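Local structure of tail spike protein (Acinetobacter phage vB_AbaP_AS12, 6EU4) at residues Cys299-Val304 and Lys312-Ile317; Asn336-Glu341 and Val345-Phe350; Phe373-Val376 and Lys380-Leu383. The protein probably recognises and degrades the capsular polysaccharide of its Acinetobacter baumannii host, as a trimeric tailspike carried by the phage. All coordinates share one frame; numbering follows the deposited sequence. Where two conformers were deposited one is given.

Contact 1 of 3, residues Cys299-Val304 and Lys312-Ile317; sequences CGADFV and KALFKI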
loop_
_atom_site.group_PDB
_atom_site.type_symbol
_atom_site.label_atom_id
_atom_site.label_comp_id
_atom_site.label_asym_id
_atom_site.label_seq_id
_atom_site.Cartn_x
_atom_site.Cartn_y
_atom_site.Cartn_z
ATOM N N CYS A 299 4.716 -3.838 -10.205
ATOM C CA CYS A 299 4.880 -4.910 -11.172
ATOM C C CYS A 299 4.212 -4.519 -12.481
ATOM O O CYS A 299 3.381 -3.617 -12.531
ATOM C CB CYS A 299 4.273 -6.205 -10.668
ATOM S SG CYS A 299 5.086 -6.857 -9.160
ATOM N N GLY A 300 4.597 -5.216 -13.549
ATOM C CA GLY A 300 4.076 -4.939 -14.868
ATOM C C GLY A 300 3.706 -6.211 -15.599
ATOM O O GLY A 300 4.068 -7.325 -15.200
ATOM N N ALA A 301 3.000 -6.023 -16.709
ATOM C CA ALA A 301 2.601 -7.146 -17.541
ATOM C C ALA A 301 2.409 -6.635 -18.954
ATOM O O ALA A 301 1.592 -5.735 -19.182
ATOM C CB ALA A 301 1.324 -7.777 -17.007
ATOM N N ASP A 302 3.196 -7.145 -19.888
ATOM C CA ASP A 302 3.186 -6.636 -21.254
ATOM C C ASP A 302 2.870 -7.769 -22.218
ATOM O O ASP A 302 3.366 -8.896 -22.065
ATOM C CB ASP A 302 4.543 -6.018 -21.665
ATOM C CG ASP A 302 4.831 -4.659 -21.024
ATOM O OD1 ASP A 302 4.570 -4.498 -19.823
ATOM O OD2 ASP A 302 5.373 -3.763 -21.741
ATOM N N PHE A 303 2.064 -7.451 -23.229
ATOM C CA PHE A 303 1.852 -8.345 -24.369
ATOM C C PHE A 303 1.200 -9.657 -23.942
ATOM O O PHE A 303 1.572 -10.739 -24.413
ATOM C CB PHE A 303 3.154 -8.616 -25.124
ATOM C CG PHE A 303 3.926 -7.376 -25.452
ATOM C CD1 PHE A 303 3.375 -6.400 -26.259
ATOM C CD2 PHE A 303 5.196 -7.186 -24.940
ATOM C CE1 PHE A 303 4.085 -5.240 -26.557
ATOM C CE2 PHE A 303 5.903 -6.021 -25.229
ATOM C CZ PHE A 303 5.335 -5.054 -26.032
ATOM N N VAL A 304 0.189 -9.566 -23.091
ATOM C CA VAL A 304 -0.588 -10.726 -22.678
ATOM C C VAL A 304 -1.780 -10.867 -23.620
ATOM O O VAL A 304 -2.542 -9.910 -23.827
ATOM C CB VAL A 304 -1.033 -10.579 -21.211
ATOM C CG1 VAL A 304 -2.039 -11.640 -20.835
ATOM C CG2 VAL A 304 0.203 -10.667 -20.317
ATOM N N LYS A 312 -7.377 -15.680 -21.576
ATOM C CA LYS A 312 -8.596 -15.723 -20.778
ATOM C C LYS A 312 -8.646 -14.550 -19.817
ATOM O O LYS A 312 -9.679 -13.876 -19.699
ATOM C CB LYS A 312 -8.707 -17.052 -20.040
ATOM C CG LYS A 312 -9.089 -18.194 -20.993
ATOM C CD LYS A 312 -9.312 -19.519 -20.225
ATOM C CE LYS A 312 -9.457 -20.733 -21.142
ATOM N NZ LYS A 312 -10.251 -20.475 -22.383
ATOM N N ALA A 313 -7.536 -14.285 -19.127
ATOM C CA ALA A 313 -7.468 -13.169 -18.191
ATOM C C ALA A 313 -6.027 -12.731 -18.009
ATOM O O ALA A 313 -5.106 -13.548 -18.061
ATOM C CB ALA A 313 -8.046 -13.536 -16.821
ATOM N N LEU A 314 -5.836 -11.447 -17.722
ATOM C CA LEU A 314 -4.516 -11.012 -17.274
ATOM C C LEU A 314 -4.195 -11.634 -15.923
ATOM O O LEU A 314 -3.125 -12.234 -15.738
ATOM C CB LEU A 314 -4.446 -9.483 -17.188
ATOM C CG LEU A 314 -3.157 -8.890 -16.615
ATOM C CD1 LEU A 314 -1.923 -9.399 -17.338
ATOM C CD2 LEU A 314 -3.208 -7.365 -16.691
ATOM N N PHE A 315 -5.116 -11.480 -14.969
ATOM C CA PHE A 315 -5.034 -12.057 -13.630
ATOM C C PHE A 315 -6.189 -13.014 -13.399
ATOM O O PHE A 315 -7.363 -12.621 -13.482
ATOM C CB PHE A 315 -5.108 -10.973 -12.548
ATOM C CG PHE A 315 -4.168 -9.810 -12.749
ATOM C CD1 PHE A 315 -2.816 -9.934 -12.450
ATOM C CD2 PHE A 315 -4.647 -8.561 -13.144
ATOM C CE1 PHE A 315 -1.960 -8.855 -12.609
ATOM C CE2 PHE A 315 -3.795 -7.485 -13.319
ATOM C CZ PHE A 315 -2.451 -7.626 -13.042
ATOM N N LYS A 316 -5.862 -14.244 -13.052
ATOM C CA LYS A 316 -6.823 -15.214 -12.552
ATOM C C LYS A 316 -6.478 -15.428 -11.082
ATOM O O LYS A 316 -5.384 -15.913 -10.764
ATOM C CB LYS A 316 -6.761 -16.520 -13.330
ATOM C CG LYS A 316 -7.689 -17.578 -12.748
ATOM C CD LYS A 316 -7.632 -18.890 -13.534
ATOM C CE LYS A 316 -8.570 -19.905 -12.973
ATOM N NZ LYS A 316 -8.516 -21.178 -13.782
ATOM N N ILE A 317 -7.392 -15.038 -10.191
ATOM C CA ILE A 317 -7.121 -15.010 -8.749
ATOM C C ILE A 317 -8.243 -15.748 -8.039
ATOM O O ILE A 317 -9.382 -15.263 -7.977
ATOM C CB ILE A 317 -6.959 -13.576 -8.227
ATOM C CG1 ILE A 317 -5.877 -12.867 -9.057
ATOM C CG2 ILE A 317 -6.583 -13.600 -6.752
ATOM C CD1 ILE A 317 -5.491 -11.477 -8.577
#
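At a corner of the tailspike's parallel beta-helix, Leu314 reaches across the inside of the coil to Ala301 and Val304. Its CD1 does all the touching. Leu314 CD1 lies 3.6 Å from Ala301 CB and 3.9 Å from Val304 CG2. The CB and CG1 of Val304 are only slightly farther from this methyl, so CD1 meets the whole branched end of the valine. No hydrogen bond joins the two segments. The two side chains cross at about a right angle. Leu314 CG stands anti to the backbone N (chi1 175°), which carries CD1 forward to both partners.

In a beta-helix the chain turns a corner between faces, and Phe303 makes that turn here. Its backbone takes up positive phi (63°) between Ala301 and Val304, and both of these direct their CB atoms inward. The Phe303 ring itself meets His331, with the two planes nearly parallel. Leu314 sits at a second corner. Leu314 CG also lies 3.6 Å above one face of the neighbouring Phe315 ring, offset toward the rim. Along the helix axis Leu314 rests on Phe337 of strand 336-341, and Val304 on Leu332 of strand 321-334.

Contact 2 of 3, residues Asn336-Glu341 and Val345-Phe350; sequences NFLYAE and VNISNF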
loop_
_atom_site.group_PDB
_atom_site.type_symbol
_atom_site.label_atom_id
_atom_site.label_comp_id
_atom_site.label_asym_id
_atom_site.label_seq_id
_atom_site.Cartn_x
_atom_site.Cartn_y
_atom_site.Cartn_z
ATOM N N ASN A 336 -11.062 -11.279 -19.724
ATOM C CA ASN A 336 -11.153 -10.552 -18.465
ATOM C C ASN A 336 -9.829 -9.867 -18.175
ATOM O O ASN A 336 -8.761 -10.388 -18.508
ATOM C CB ASN A 336 -11.440 -11.458 -17.247
ATOM C CG ASN A 336 -12.666 -12.368 -17.397
ATOM O OD1 ASN A 336 -12.594 -13.534 -17.008
ATOM N ND2 ASN A 336 -13.785 -11.849 -17.888
ATOM N N PHE A 337 -9.908 -8.717 -17.506
ATOM C CA PHE A 337 -8.725 -8.131 -16.892
ATOM C C PHE A 337 -8.406 -8.883 -15.608
ATOM O O PHE A 337 -7.303 -9.406 -15.447
ATOM C CB PHE A 337 -8.960 -6.640 -16.639
ATOM C CG PHE A 337 -7.848 -5.929 -15.906
ATOM C CD1 PHE A 337 -6.818 -5.312 -16.604
ATOM C CD2 PHE A 337 -7.893 -5.803 -14.527
ATOM C CE1 PHE A 337 -5.826 -4.627 -15.935
ATOM C CE2 PHE A 337 -6.909 -5.139 -13.837
ATOM C CZ PHE A 337 -5.871 -4.528 -14.540
ATOM N N LEU A 338 -9.394 -9.000 -14.723
ATOM C CA LEU A 338 -9.285 -9.743 -13.483
ATOM C C LEU A 338 -10.456 -10.703 -13.420
ATOM O O LEU A 338 -11.617 -10.285 -13.525
ATOM C CB LEU A 338 -9.307 -8.822 -12.272
ATOM C CG LEU A 338 -9.463 -9.535 -10.911
ATOM C CD1 LEU A 338 -8.290 -10.456 -10.629
ATOM C CD2 LEU A 338 -9.615 -8.475 -9.815
ATOM N N TYR A 339 -10.146 -11.982 -13.282
ATOM C CA TYR A 339 -11.103 -12.981 -12.838
ATOM C C TYR A 339 -10.833 -13.248 -11.359
ATOM O O TYR A 339 -9.750 -13.712 -11.003
ATOM C CB TYR A 339 -10.971 -14.270 -13.649
ATOM C CG TYR A 339 -11.902 -15.343 -13.159
ATOM C CD1 TYR A 339 -13.203 -15.406 -13.617
ATOM C CD2 TYR A 339 -11.487 -16.282 -12.217
ATOM C CE1 TYR A 339 -14.085 -16.393 -13.161
ATOM C CE2 TYR A 339 -12.352 -17.270 -11.761
ATOM C CZ TYR A 339 -13.652 -17.306 -12.228
ATOM O OH TYR A 339 -14.532 -18.270 -11.775
ATOM N N ALA A 340 -11.816 -12.960 -10.505
ATOM C CA ALA A 340 -11.686 -13.123 -9.058
ATOM C C ALA A 340 -12.807 -14.032 -8.584
ATOM O O ALA A 340 -13.989 -13.718 -8.774
ATOM C CB ALA A 340 -11.757 -11.785 -8.323
ATOM N N GLU A 341 -12.427 -15.143 -7.953
ATOM C CA GLU A 341 -13.360 -16.138 -7.444
ATOM C C GLU A 341 -12.959 -16.430 -6.003
ATOM O O GLU A 341 -11.844 -16.891 -5.752
ATOM C CB GLU A 341 -13.327 -17.415 -8.298
ATOM C CG GLU A 341 -14.223 -18.520 -7.775
ATOM C CD GLU A 341 -14.166 -19.792 -8.596
ATOM O OE1 GLU A 341 -13.618 -19.786 -9.724
ATOM O OE2 GLU A 341 -14.665 -20.815 -8.078
ATOM N N VAL A 345 -9.177 -8.616 -3.595
ATOM C CA VAL A 345 -8.140 -7.968 -4.396
ATOM C C VAL A 345 -8.318 -6.461 -4.271
ATOM O O VAL A 345 -9.372 -5.917 -4.625
ATOM C CB VAL A 345 -8.190 -8.420 -5.867
ATOM C CG1 VAL A 345 -6.975 -7.920 -6.625
ATOM C CG2 VAL A 345 -8.288 -9.949 -5.972
ATOM N N ASN A 346 -7.298 -5.789 -3.756
ATOM C CA ASN A 346 -7.268 -4.335 -3.687
ATOM C C ASN A 346 -6.279 -3.869 -4.732
ATOM O O ASN A 346 -5.090 -4.183 -4.636
ATOM C CB ASN A 346 -6.851 -3.849 -2.309
ATOM C CG ASN A 346 -6.962 -2.340 -2.179
ATOM O OD1 ASN A 346 -7.208 -1.624 -3.161
ATOM N ND2 ASN A 346 -6.862 -1.856 -0.957
ATOM N N ILE A 347 -6.767 -3.149 -5.731
ATOM C CA ILE A 347 -5.937 -2.659 -6.833
ATOM C C ILE A 347 -5.811 -1.152 -6.635
ATOM O O ILE A 347 -6.773 -0.409 -6.875
ATOM C CB ILE A 347 -6.546 -3.005 -8.198
ATOM C CG1 ILE A 347 -6.801 -4.528 -8.303
ATOM C CG2 ILE A 347 -5.649 -2.539 -9.294
ATOM C CD1 ILE A 347 -7.390 -4.967 -9.600
ATOM N N SER A 348 -4.642 -0.687 -6.198
ATOM C CA SER A 348 -4.455 0.706 -5.799
ATOM C C SER A 348 -3.535 1.406 -6.790
ATOM O O SER A 348 -2.393 0.978 -7.006
ATOM C CB SER A 348 -3.896 0.818 -4.373
ATOM O OG SER A 348 -2.518 0.493 -4.310
ATOM N N ASN A 349 -4.037 2.488 -7.388
ATOM C CA ASN A 349 -3.248 3.327 -8.295
ATOM C C ASN A 349 -2.648 2.520 -9.446
ATOM O O ASN A 349 -1.493 2.701 -9.820
ATOM C CB ASN A 349 -2.165 4.051 -7.493
ATOM C CG ASN A 349 -1.662 5.307 -8.156
ATOM O OD1 ASN A 349 -2.078 5.663 -9.249
ATOM N ND2 ASN A 349 -0.752 6.008 -7.465
ATOM N N PHE A 350 -3.461 1.650 -10.035
ATOM C CA PHE A 350 -3.076 0.932 -11.247
ATOM C C PHE A 350 -2.909 1.905 -12.410
ATOM O O PHE A 350 -3.463 3.008 -12.431
ATOM C CB PHE A 350 -4.123 -0.134 -11.603
ATOM C CG PHE A 350 -3.581 -1.265 -12.428
ATOM C CD1 PHE A 350 -2.947 -2.329 -11.815
ATOM C CD2 PHE A 350 -3.695 -1.264 -13.818
ATOM C CE1 PHE A 350 -2.418 -3.374 -12.544
ATOM C CE2 PHE A 350 -3.173 -2.318 -14.564
ATOM C CZ PHE A 350 -2.532 -3.368 -13.935
#
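The ring of Phe337 points its edge at one face of Phe350, a T-shaped pair with planes at 87° and centroids 5.2 Å apart. Phe337 CZ is the atom that lands on that face, toward the rim, 3.5 Å from Phe350 CE2. Phe337 CE1 follows at 3.8 Å from the same Phe350 CE2. Ile347 CD1 also lies at the edge of the Phe337 ring, 4.3 Å from Phe337 CE2. Phe337 meets the rings of Phe315 and Phe373 too, and Phe350 meets Phe388.

Leu338 continues the contact. Leu338 CD2 is 4.2 Å from both Val345 CG1 and Ile347 CD1. The leucine meets Val345 tip to tip, while Leu338 and Ile347 run antiparallel alongside each other. With CG opposite the backbone N (chi1 169°), the leucine holds CD2 against both partners. Within strand 336-341, Tyr339 OH donates to Glu341 OE1 at 2.7 Å, from above the carboxylate plane. Just after strand 344-348, Asn349 makes hydrogen bonds to Asn321 and Thr323 of the second subunit. Across the contact itself the chemistry is wholly apolar, which implies cohesion by van der Waals contact, with the closest approach where the edge of Phe337 meets the face of Phe350.

Contact 3 of 3, residues Phe373-Val376 and Lys380-Leu383; sequences FCVV and KVKL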
loop_
_atom_site.group_PDB
_atom_site.type_symbol
_atom_site.label_atom_id
_atom_site.label_comp_id
_atom_site.label_asym_id
_atom_site.label_seq_id
_atom_site.Cartn_x
_atom_site.Cartn_y
_atom_site.Cartn_z
ATOM N N PHE A 373 -13.804 -6.879 -15.014
ATOM C CA PHE A 373 -13.716 -7.406 -13.653
ATOM C C PHE A 373 -14.840 -8.405 -13.496
ATOM O O PHE A 373 -16.011 -8.018 -13.439
ATOM C CB PHE A 373 -13.799 -6.280 -12.618
ATOM C CG PHE A 373 -12.667 -5.319 -12.727
ATOM C CD1 PHE A 373 -11.454 -5.576 -12.089
ATOM C CD2 PHE A 373 -12.776 -4.180 -13.511
ATOM C CE1 PHE A 373 -10.386 -4.713 -12.230
ATOM C CE2 PHE A 373 -11.695 -3.307 -13.641
ATOM C CZ PHE A 373 -10.504 -3.582 -13.001
ATOM N N CYS A 374 -14.492 -9.688 -13.494
ATOM C CA CYS A 374 -15.450 -10.769 -13.289
ATOM C C CYS A 374 -15.305 -11.178 -11.822
ATOM O O CYS A 374 -14.332 -11.830 -11.444
ATOM C CB CYS A 374 -15.169 -11.916 -14.249
ATOM S SG CYS A 374 -16.344 -13.269 -14.125
ATOM N N VAL A 375 -16.266 -10.773 -10.995
ATOM C CA VAL A 375 -16.127 -10.750 -9.538
ATOM C C VAL A 375 -17.175 -11.700 -8.980
ATOM O O VAL A 375 -18.349 -11.324 -8.840
ATOM C CB VAL A 375 -16.299 -9.331 -8.983
ATOM C CG1 VAL A 375 -16.008 -9.284 -7.493
ATOM C CG2 VAL A 375 -15.387 -8.353 -9.706
ATOM N N VAL A 376 -16.769 -12.934 -8.643
ATOM C CA VAL A 376 -17.711 -14.005 -8.369
ATOM C C VAL A 376 -17.377 -14.739 -7.066
ATOM O O VAL A 376 -16.250 -14.706 -6.569
ATOM C CB VAL A 376 -17.774 -15.001 -9.554
ATOM C CG1 VAL A 376 -18.019 -14.258 -10.856
ATOM C CG2 VAL A 376 -16.480 -15.869 -9.639
ATOM N N LYS A 380 -14.173 -9.863 -3.110
ATOM C CA LYS A 380 -14.187 -8.440 -2.790
ATOM C C LYS A 380 -13.118 -7.815 -3.654
ATOM O O LYS A 380 -11.941 -8.148 -3.500
ATOM C CB LYS A 380 -13.862 -8.136 -1.320
ATOM C CG LYS A 380 -14.102 -9.196 -0.323
ATOM C CD LYS A 380 -13.441 -8.771 0.993
ATOM C CE LYS A 380 -13.471 -9.832 2.025
ATOM N NZ LYS A 380 -12.806 -9.394 3.288
ATOM N N VAL A 381 -13.507 -6.922 -4.559
ATOM C CA VAL A 381 -12.560 -6.276 -5.456
ATOM C C VAL A 381 -12.765 -4.778 -5.326
ATOM O O VAL A 381 -13.898 -4.296 -5.452
ATOM C CB VAL A 381 -12.751 -6.733 -6.916
ATOM C CG1 VAL A 381 -11.959 -5.886 -7.877
ATOM C CG2 VAL A 381 -12.352 -8.199 -7.071
ATOM N N LYS A 382 -11.679 -4.045 -5.077
ATOM C CA LYS A 382 -11.756 -2.594 -4.938
ATOM C C LYS A 382 -10.744 -1.929 -5.849
ATOM O O LYS A 382 -9.567 -2.309 -5.856
ATOM C CB LYS A 382 -11.493 -2.148 -3.501
ATOM C CG LYS A 382 -11.526 -0.639 -3.358
ATOM C CD LYS A 382 -11.426 -0.265 -1.901
ATOM C CE LYS A 382 -11.586 1.244 -1.681
ATOM N NZ LYS A 382 -11.227 1.639 -0.275
ATOM N N LEU A 383 -11.200 -0.913 -6.584
ATOM C CA LEU A 383 -10.323 -0.057 -7.376
ATOM C C LEU A 383 -10.131 1.231 -6.592
ATOM O O LEU A 383 -11.051 2.050 -6.491
ATOM C CB LEU A 383 -10.909 0.216 -8.757
ATOM C CG LEU A 383 -11.412 -1.024 -9.521
ATOM C CD1 LEU A 383 -11.853 -0.648 -10.905
ATOM C CD2 LEU A 383 -10.365 -2.107 -9.588
#
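Phe373 and Leu383 meet because each holds its CG anti to its own carbonyl carbon, with chi1 -63° for the ring and -49° for the leucine. The ring and the leucine approach each other head-on. The fork of Leu383 takes hold of the far end of the ring. Leu383 CD2 lies 3.7 Å from Phe373 CE1, Leu383 CD1 lies 3.8 Å from Phe373 CE2, and Phe373 CZ is close to both methyls. Phe373 CD1 is also 4.3 Å from Val381 CG1, a looser touch.

Val375 and Val381 make the second half of the contact. They cross obliquely. Val375 CA and Val381 CA, 7.0 Å apart, are the closest CA pair of the two segments. Val381 CG2 carries the touch: it lies 3.8 Å from Val375 CG1 and 4.0 Å from Val375 CG2. All four of these side chains are buried and apolar, and no hydrogen bond passes between the segments.

Outside this interior, Lys380 forms a salt bridge with Glu344 of its own chain. Its NZ also bonds to Glu420 O and Thr422 OG1 of the third subunit, so strand 380-384 helps to build the trimer interface. Within the beta-helix, strand 371-376 lies between strands 336-341 and 405-409, and strand 380-384 between 344-348 and 414-417. Phe415 of strand 414-417 packs on both valines.

The three contacts follow one another in series along the chain; none nests in or crosses another. Contact 1 closes the segment 305-311, contact 2 the short connection 342-344 and contact 3 the turn 377-379. Each joins two faces of the parallel beta-helix across its interior. Neighbouring coils are tied by their strands. Strand 311-318 of contact 1 pairs with 336-341 of contact 2, probably through Ile317 N to Tyr339 O and Phe315 O to Tyr339 N. Strand 336-341 then pairs with 371-376 of contact 3, while 344-348 pairs with 380-384. Contacts 1 and 3 do not touch, their nearest atoms being about 7 Å apart; contact 2 lies against both.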